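PDB 4Y9J: protein ACDH-11, isoform b from Caenorhabditis elegans, which is a flavoprotein of the acyl-CoA dehydrogenase family that binds flavin-adenine dinucleotide and assembles from four protein chains. Local coordinates for residues D150-T155 with I308-I314; A232-I238 with G251-L257. All blocks are in the same frame, centred on the assembly; numbering follows the deposited sequence.

Contact 1: residues D150-T155 with I308-I314. With UCC (S-{(3S,5R,9R)-1-[(2R,3S,4R,5R)-5-(6-amino-9H-purin-9-yl)-4-hydroxy-3-(phosphonooxy)tetrahydrofuran-2-yl]-3,5,9-trihydroxy-8,8-dimethyl-3,5-dioxido-10,14-dioxo-2,4,6-trioxa-11,15-diaza-3lambda~5~,5lambda~5~-diphosphaheptadecan-17-yl} undecanethioate), chain F.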
loop_
_atom_site.group_PDB
_atom_site.type_symbol
_atom_site.label_atom_id
_atom_site.label_comp_id
_atom_site.label_asym_id
_atom_site.label_seq_id
_atom_site.Cartn_x
_atom_site.Cartn_y
_atom_site.Cartn_z
ATOM N N ASP B 150 31.280 -11.738 8.090
ATOM C CA ASP B 150 32.492 -11.830 8.941
ATOM C C ASP B 150 32.542 -13.200 9.600
ATOM O O ASP B 150 33.540 -13.877 9.579
ATOM C CB ASP B 150 32.427 -10.681 9.952
ATOM C CG ASP B 150 33.716 -10.441 10.745
ATOM O OD1 ASP B 150 34.647 -11.249 10.621
ATOM O OD2 ASP B 150 33.768 -9.436 11.555
ATOM N N GLY B 151 31.402 -13.653 10.084
ATOM C CA GLY B 151 31.297 -14.943 10.733
ATOM C C GLY B 151 31.577 -16.095 9.785
ATOM O O GLY B 151 32.225 -17.062 10.175
ATOM N N ALA B 152 31.132 -15.967 8.530
ATOM C CA ALA B 152 31.420 -16.932 7.511
ATOM C C ALA B 152 32.904 -17.031 7.200
ATOM O O ALA B 152 33.436 -18.141 7.059
ATOM C CB ALA B 152 30.668 -16.598 6.197
ATOM N N VAL B 153 33.547 -15.876 7.016
ATOM C CA VAL B 153 35.019 -15.877 6.792
ATOM C C VAL B 153 35.753 -16.582 7.934
ATOM O O VAL B 153 36.624 -17.431 7.689
ATOM C CB VAL B 153 35.575 -14.492 6.629
ATOM C CG1 VAL B 153 37.068 -14.565 6.510
ATOM C CG2 VAL B 153 34.968 -13.785 5.402
ATOM N N LYS B 154 35.399 -16.235 9.182
ATOM C CA LYS B 154 36.031 -16.814 10.330
ATOM C C LYS B 154 35.812 -18.314 10.353
ATOM O O LYS B 154 36.713 -19.078 10.673
ATOM C CB LYS B 154 35.449 -16.182 11.606
ATOM C CG LYS B 154 36.056 -16.721 12.889
ATOM C CD LYS B 154 37.494 -16.318 13.014
ATOM C CE LYS B 154 38.019 -16.862 14.347
ATOM N NZ LYS B 154 38.739 -15.848 15.137
ATOM N N THR B 155 34.569 -18.729 10.086
ATOM C CA THR B 155 34.250 -20.130 10.113
ATOM C C THR B 155 35.030 -20.896 9.074
ATOM O O THR B 155 35.678 -21.924 9.355
ATOM C CB THR B 155 32.748 -20.320 9.868
ATOM O OG1 THR B 155 32.027 -19.719 10.934
ATOM C CG2 THR B 155 32.368 -21.786 9.758
ATOM N N ILE B 308 29.913 -24.511 13.444
ATOM C CA ILE B 308 29.289 -23.201 13.266
ATOM C C ILE B 308 29.578 -22.252 14.415
ATOM O O ILE B 308 29.127 -21.099 14.389
ATOM C CB ILE B 308 27.771 -23.383 12.945
ATOM C CG1 ILE B 308 27.175 -22.275 12.050
ATOM C CG2 ILE B 308 26.871 -23.455 14.159
ATOM C CD1 ILE B 308 28.087 -21.886 10.907
ATOM N N SER B 309 30.261 -22.725 15.461
ATOM C CA SER B 309 30.495 -21.877 16.650
ATOM C C SER B 309 31.210 -20.530 16.389
ATOM O O SER B 309 30.869 -19.537 17.035
ATOM C CB SER B 309 31.155 -22.668 17.799
ATOM O OG SER B 309 32.409 -23.180 17.522
ATOM N N ASN B 310 32.114 -20.438 15.393
ATOM C CA ASN B 310 32.793 -19.152 15.127
ATOM C C ASN B 310 31.870 -18.116 14.523
ATOM O O ASN B 310 31.931 -16.934 14.826
ATOM C CB ASN B 310 34.031 -19.370 14.285
ATOM C CG ASN B 310 35.136 -20.049 15.019
ATOM O OD1 ASN B 310 35.865 -20.955 14.500
ATOM N ND2 ASN B 310 35.378 -19.557 16.189
ATOM N N MET B 311 30.897 -18.563 13.760
ATOM C CA MET B 311 29.891 -17.702 13.270
ATOM C C MET B 311 29.046 -17.181 14.393
ATOM O O MET B 311 28.691 -15.988 14.398
ATOM C CB MET B 311 29.049 -18.416 12.206
ATOM C CG MET B 311 27.754 -17.807 11.835
ATOM S SD MET B 311 27.797 -16.497 10.549
ATOM C CE MET B 311 27.747 -17.610 9.105
ATOM N N LEU B 312 28.568 -18.066 15.254
ATOM C CA LEU B 312 27.797 -17.596 16.443
ATOM C C LEU B 312 28.616 -16.544 17.237
ATOM O O LEU B 312 28.122 -15.446 17.518
ATOM C CB LEU B 312 27.388 -18.750 17.391
ATOM C CG LEU B 312 26.475 -19.892 16.853
ATOM C CD1 LEU B 312 26.341 -21.009 17.928
ATOM C CD2 LEU B 312 25.123 -19.306 16.417
ATOM N N ASN B 313 29.862 -16.827 17.571
ATOM C CA ASN B 313 30.599 -15.872 18.334
ATOM C C ASN B 313 30.887 -14.566 17.658
ATOM O O ASN B 313 30.818 -13.560 18.336
ATOM C CB ASN B 313 31.868 -16.516 18.801
ATOM C CG ASN B 313 31.574 -17.590 19.883
ATOM O OD1 ASN B 313 30.549 -17.497 20.640
ATOM N ND2 ASN B 313 32.433 -18.627 19.955
ATOM N N ILE B 314 31.235 -14.558 16.337
ATOM C CA ILE B 314 31.505 -13.286 15.647
ATOM C C ILE B 314 30.272 -12.503 15.507
ATOM O O ILE B 314 30.326 -11.286 15.687
ATOM C CB ILE B 314 32.170 -13.509 14.226
ATOM C CG1 ILE B 314 33.591 -13.974 14.381
ATOM C CG2 ILE B 314 32.138 -12.238 13.354
ATOM C CD1 ILE B 314 34.557 -12.924 14.903
HETATM O OA1 UCC F . 19.688 -15.292 14.632
HETATM C CA1 UCC F . 20.428 -15.503 13.594
HETATM C CA2 UCC F . 20.820 -14.524 12.482
HETATM C CA3 UCC F . 20.649 -13.052 12.694
HETATM C CA4 UCC F . 21.861 -12.237 12.132
HETATM C CA5 UCC F . 22.642 -11.616 13.298
HETATM C CA6 UCC F . 23.042 -10.213 13.001
HETATM C CA7 UCC F . 23.817 -9.592 14.153
HETATM C CA8 UCC F . 24.198 -8.342 13.465
HETATM C CA9 UCC F . 24.050 -7.074 14.112
HETATM C C10 UCC F . 23.061 -6.196 13.489
HETATM C C11 UCC F . 22.044 -6.042 14.611
HETATM S S UCC F . 21.121 -16.968 13.179
HETATM C CP1 UCC F . 20.636 -18.223 14.424
HETATM C CP2 UCC F . 21.101 -17.950 15.821
HETATM N NP1 UCC F . 20.934 -19.118 16.711
HETATM C CP3 UCC F . 21.575 -19.093 17.881
HETATM O OP1 UCC F . 22.189 -18.119 18.316
HETATM C CP4 UCC F . 21.588 -20.382 18.676
HETATM C CP5 UCC F . 21.116 -20.096 20.109
HETATM N NP2 UCC F . 21.359 -21.356 20.801
HETATM C CP6 UCC F . 22.533 -21.720 21.317
HETATM O OP2 UCC F . 23.508 -20.982 21.360
HETATM C CP8 UCC F . 22.538 -23.088 21.968
HETATM O OP3 UCC F . 23.232 -22.992 23.249
HETATM C CPB UCC F . 23.322 -24.168 21.260
HETATM C CP7 UCC F . 24.706 -23.835 20.685
HETATM C CP9 UCC F . 22.634 -24.120 19.826
HETATM C CPA UCC F . 22.847 -25.605 21.567
HETATM O O7 UCC F . 23.623 -26.550 20.787
HETATM P P2 UCC F . 23.729 -28.096 21.261
HETATM O O21 UCC F . 24.538 -28.895 20.252
HETATM O O22 UCC F . 22.328 -28.490 21.750
HETATM O O6 UCC F . 24.570 -27.888 22.638
HETATM P P1 UCC F . 26.018 -28.433 23.016
HETATM O O11 UCC F . 26.106 -29.952 22.990
HETATM O O12 UCC F . 26.315 -27.701 24.290
HETATM O "O5'" UCC F . 26.906 -27.774 21.766
HETATM C "C5'" UCC F . 27.618 -28.639 20.848
HETATM C "C4'" UCC F . 29.105 -28.250 20.738
HETATM C "C3'" UCC F . 29.812 -28.364 22.086
HETATM O "O3'" UCC F . 31.137 -28.707 21.768
HETATM P P3 UCC F . 31.777 -30.089 22.189
HETATM O O33 UCC F . 33.137 -30.020 21.532
HETATM O O32 UCC F . 30.947 -31.126 21.468
HETATM O O31 UCC F . 31.722 -30.073 23.737
HETATM C "C2'" UCC F . 29.794 -26.967 22.691
HETATM O "O2'" UCC F . 30.928 -26.634 23.490
HETATM O "O4'" UCC F . 29.220 -26.868 20.340
HETATM C "C1'" UCC F . 29.881 -26.166 21.386
HETATM N N9 UCC F . 29.396 -24.780 21.455
HETATM C C4 UCC F . 30.224 -23.742 21.416
HETATM N N3 UCC F . 31.558 -23.576 21.247
HETATM C C8 UCC F . 28.116 -24.378 21.634
HETATM N N7 UCC F . 28.090 -23.032 21.668
HETATM C C5 UCC F . 29.354 -22.574 21.528
HETATM C C6 UCC F . 30.018 -21.246 21.425
HETATM N N6 UCC F . 29.264 -20.122 21.520
HETATM N N1 UCC F . 31.385 -21.217 21.312
HETATM C C2 UCC F . 32.111 -22.350 21.228
#
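A tightly packed helix pair brings Gly151, on helix 143-158, against Met311, on helix 304-338; the axes of the two short segments pass 7.8 Å apart at 145°, a roughly antiparallel course. With no side chain on Gly151, the thioether can lie straight on the backbone, Met311 SD sitting 3.8 Å from Gly151 CA. Bends at chi2 and chi3, both near 85°, then carry Met311 CE alongside Ala152 N. One turn on, Ile314 sends its two branches different ways: CG2 presses on the carboxylate carbon, 3.5 Å from Asp150 CG, whereas CG1 meets the first methylenes of Lys154. The Asp150 oxygens themselves are held by Tyr115, Arg125 and Gln128. In the acyl-CoA dehydrogenase fold this is a seam between the N-terminal and C-terminal helical domains, and its apolar contacts are bordered by the stems of polar residues. Lys154 CG lies 3.6 Å from Asn310 CB, but the Lys154 amine forms a salt bridge with Glu383 and the Asn310 amide oxygen is bonded to Ser158. Thr155 OG1 rests 3.5 Å from Met311 CB while donating a hydrogen bond to Gly151 O, 2.8 Å from Thr155 OG1; the Thr155 N-H reaches that oxygen from the opposite face, so two bonds grip it. From the same helix as Met311, Asn313 pairs with the adenine of UCC: Asn313 OD1 accepts from UCC N6 and Asn313 ND2 donates to UCC N1, both at 3.1 Å.

Contact 2: residues A232-I238 with G251-L257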
loop_
_atom_site.group_PDB
_atom_site.type_symbol
_atom_site.label_atom_id
_atom_site.label_comp_id
_atom_site.label_asym_id
_atom_site.label_seq_id
_atom_site.Cartn_x
_atom_site.Cartn_y
_atom_site.Cartn_z
ATOM N N ALA B 232 25.495 -19.222 1.909
ATOM C CA ALA B 232 24.998 -19.418 3.240
ATOM C C ALA B 232 25.608 -20.649 3.859
ATOM O O ALA B 232 25.926 -21.601 3.185
ATOM C CB ALA B 232 23.478 -19.533 3.227
ATOM N N LEU B 233 25.749 -20.585 5.160
ATOM C CA LEU B 233 26.091 -21.730 5.980
ATOM C C LEU B 233 24.823 -22.239 6.593
ATOM O O LEU B 233 24.012 -21.434 7.080
ATOM C CB LEU B 233 27.077 -21.301 7.037
ATOM C CG LEU B 233 28.500 -20.938 6.476
ATOM C CD1 LEU B 233 29.430 -20.476 7.577
ATOM C CD2 LEU B 233 29.119 -22.191 5.968
ATOM N N THR B 234 24.670 -23.564 6.634
ATOM C CA THR B 234 23.512 -24.154 7.278
ATOM C C THR B 234 23.815 -25.519 7.853
ATOM O O THR B 234 24.886 -26.062 7.613
ATOM C CB THR B 234 22.326 -24.243 6.255
ATOM O OG1 THR B 234 21.083 -24.560 6.919
ATOM C CG2 THR B 234 22.620 -25.183 5.178
ATOM N N LEU B 235 22.907 -26.025 8.694
ATOM C CA LEU B 235 23.049 -27.333 9.348
ATOM C C LEU B 235 22.011 -28.223 8.766
ATOM O O LEU B 235 20.926 -27.723 8.475
ATOM C CB LEU B 235 22.727 -27.186 10.817
ATOM C CG LEU B 235 23.701 -26.274 11.553
ATOM C CD1 LEU B 235 23.217 -26.123 13.000
ATOM C CD2 LEU B 235 25.148 -26.800 11.540
ATOM N N ALA B 236 22.326 -29.504 8.638
ATOM C CA ALA B 236 21.412 -30.543 8.211
ATOM C C ALA B 236 21.840 -31.898 8.731
ATOM O O ALA B 236 22.982 -32.067 9.146
ATOM C CB ALA B 236 21.362 -30.585 6.685
ATOM N N ARG B 237 20.926 -32.864 8.674
ATOM C CA ARG B 237 21.171 -34.235 9.068
ATOM C C ARG B 237 21.425 -35.124 7.895
ATOM O O ARG B 237 20.579 -35.269 7.013
ATOM C CB ARG B 237 19.961 -34.779 9.794
ATOM C CG ARG B 237 19.593 -33.985 11.031
ATOM C CD ARG B 237 18.478 -34.642 11.848
ATOM N NE ARG B 237 18.063 -33.677 12.835
ATOM C CZ ARG B 237 18.655 -33.459 14.004
ATOM N NH1 ARG B 237 19.682 -34.244 14.418
ATOM N NH2 ARG B 237 18.209 -32.458 14.761
ATOM N N ILE B 238 22.593 -35.768 7.914
ATOM C CA ILE B 238 23.017 -36.554 6.806
ATOM C C ILE B 238 22.241 -37.848 6.899
ATOM O O ILE B 238 22.043 -38.375 8.003
ATOM C CB ILE B 238 24.548 -36.782 6.825
ATOM C CG1 ILE B 238 25.217 -35.444 6.434
ATOM C CG2 ILE B 238 24.895 -37.934 5.900
ATOM C CD1 ILE B 238 26.695 -35.558 6.140
ATOM N N GLY B 251 23.622 -35.658 15.311
ATOM C CA GLY B 251 23.212 -35.873 13.899
ATOM C C GLY B 251 23.393 -34.705 12.938
ATOM O O GLY B 251 23.131 -34.844 11.750
ATOM N N LEU B 252 23.804 -33.543 13.436
ATOM C CA LEU B 252 23.946 -32.364 12.607
ATOM C C LEU B 252 25.334 -32.188 12.032
ATOM O O LEU B 252 26.334 -32.390 12.733
ATOM C CB LEU B 252 23.533 -31.145 13.418
ATOM C CG LEU B 252 22.065 -31.120 13.816
ATOM C CD1 LEU B 252 21.855 -29.967 14.780
ATOM C CD2 LEU B 252 21.153 -30.929 12.589
ATOM N N SER B 253 25.390 -31.884 10.734
ATOM C CA SER B 253 26.602 -31.491 10.058
ATOM C C SER B 253 26.443 -30.103 9.429
ATOM O O SER B 253 25.318 -29.611 9.197
ATOM C CB SER B 253 26.963 -32.551 9.025
ATOM O OG SER B 253 27.100 -33.884 9.598
ATOM N N LEU B 254 27.574 -29.469 9.156
ATOM C CA LEU B 254 27.605 -28.122 8.587
ATOM C C LEU B 254 27.789 -28.172 7.078
ATOM O O LEU B 254 28.523 -29.007 6.587
ATOM C CB LEU B 254 28.775 -27.341 9.202
ATOM C CG LEU B 254 28.920 -25.879 8.787
ATOM C CD1 LEU B 254 27.719 -25.051 9.193
ATOM C CD2 LEU B 254 30.194 -25.312 9.380
ATOM N N PHE B 255 27.147 -27.232 6.383
ATOM C CA PHE B 255 27.146 -27.143 4.929
ATOM C C PHE B 255 27.311 -25.733 4.467
ATOM O O PHE B 255 26.832 -24.777 5.099
ATOM C CB PHE B 255 25.837 -27.697 4.300
ATOM C CG PHE B 255 25.624 -29.150 4.544
ATOM C CD1 PHE B 255 25.085 -29.579 5.736
ATOM C CD2 PHE B 255 25.995 -30.081 3.613
ATOM C CE1 PHE B 255 24.916 -30.926 5.996
ATOM C CE2 PHE B 255 25.815 -31.459 3.853
ATOM C CZ PHE B 255 25.269 -31.867 5.057
ATOM N N LEU B 256 27.925 -25.627 3.322
ATOM C CA LEU B 256 28.131 -24.364 2.634
ATOM C C LEU B 256 27.470 -24.480 1.287
ATOM O O LEU B 256 27.722 -25.481 0.597
ATOM C CB LEU B 256 29.634 -24.059 2.409
ATOM C CG LEU B 256 29.966 -22.764 1.646
ATOM C CD1 LEU B 256 29.601 -21.508 2.407
ATOM C CD2 LEU B 256 31.466 -22.750 1.257
ATOM N N LEU B 257 26.656 -23.483 0.925
ATOM C CA LEU B 257 26.013 -23.447 -0.388
ATOM C C LEU B 257 25.929 -22.105 -1.031
ATOM O O LEU B 257 25.974 -21.063 -0.337
ATOM C CB LEU B 257 24.622 -24.066 -0.378
ATOM C CG LEU B 257 23.463 -23.338 0.291
ATOM C CD1 LEU B 257 22.132 -23.771 -0.287
ATOM C CD2 LEU B 257 23.424 -23.575 1.733
HETATM O O HOH W 1 24.844 -35.226 9.891
HETATM O O HOH W 2 21.983 -37.558 10.852
#
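Leu233, Leu235, Leu254 and Leu256 form an apolar patch on one face of two antiparallel strands in the beta-rich middle domain of the acyl-CoA dehydrogenase fold. Leu233 CD2 meets Leu256 CD1 at 3.7 Å, and Leu254 CD1 reaches across to Leu235 CD2 and comes within 3.4 Å of Thr234 O. Leu254 reaches there because its CG is trans to the backbone N (chi1 -177°), which swings the branch over the neighbouring strand. Through the sheet, on the face of Thr234 and Ala236, the Phe255 ring dominates: its CE1 is 3.6 Å from Ala236 CB, while Ile238 CG1 comes up at the ring edge, near its plane. Tyr215 adds an edge-to-face contact to the same ring. Three hydrogen-bonded pairs, Ala232 with Leu257, Thr234 with Phe255 and Ala236 with Ser253, each contribute two backbone bonds, the straightest being Ser253 N to Ala236 O at 178°. Toward the C-terminal end of strand 231-238, where strand 252-258 begins, the contact turns polar. Leu252 CD2 sits over one face of the Arg237 guanidinium, 3.8 Å from Arg237 CZ, and that group's nitrogens are bonded to carbonyls including Gly248 and Ala200. Past the Ala236 and Ser253 pair, water links the strands: one molecule accepts from Ile238 N at 3.0 Å, donates to Gly251 O at 2.6 Å, and is hydrogen-bonded at 2.6 Å to Ser253 OG, which also bonds Gly302 N.

How the contacts relate
The two contacts lie on the same side of the chain's centre, with their own centres about 14 Å apart. Along the chain contact 2 is nested within contact 1: helix 143-158 comes first, then strands 231-238 and 252-258, and finally helix 304-338, which closes the loop. They meet directly, the side chains of Ile308, Met311 and Thr155 packing on Leu233, and Ile308 CD1 approaching Leu254 CD1 to 3.6 Å. Leu233 and Leu254 thus pack against the helix pair, chiefly on helix 304-338, so that parts of the N-terminal, middle and C-terminal acyl-CoA dehydrogenase domains converge at one apolar junction. The bound UCC that contact 1 helps to hold also lies about 6 Å from the Leu252 side chain.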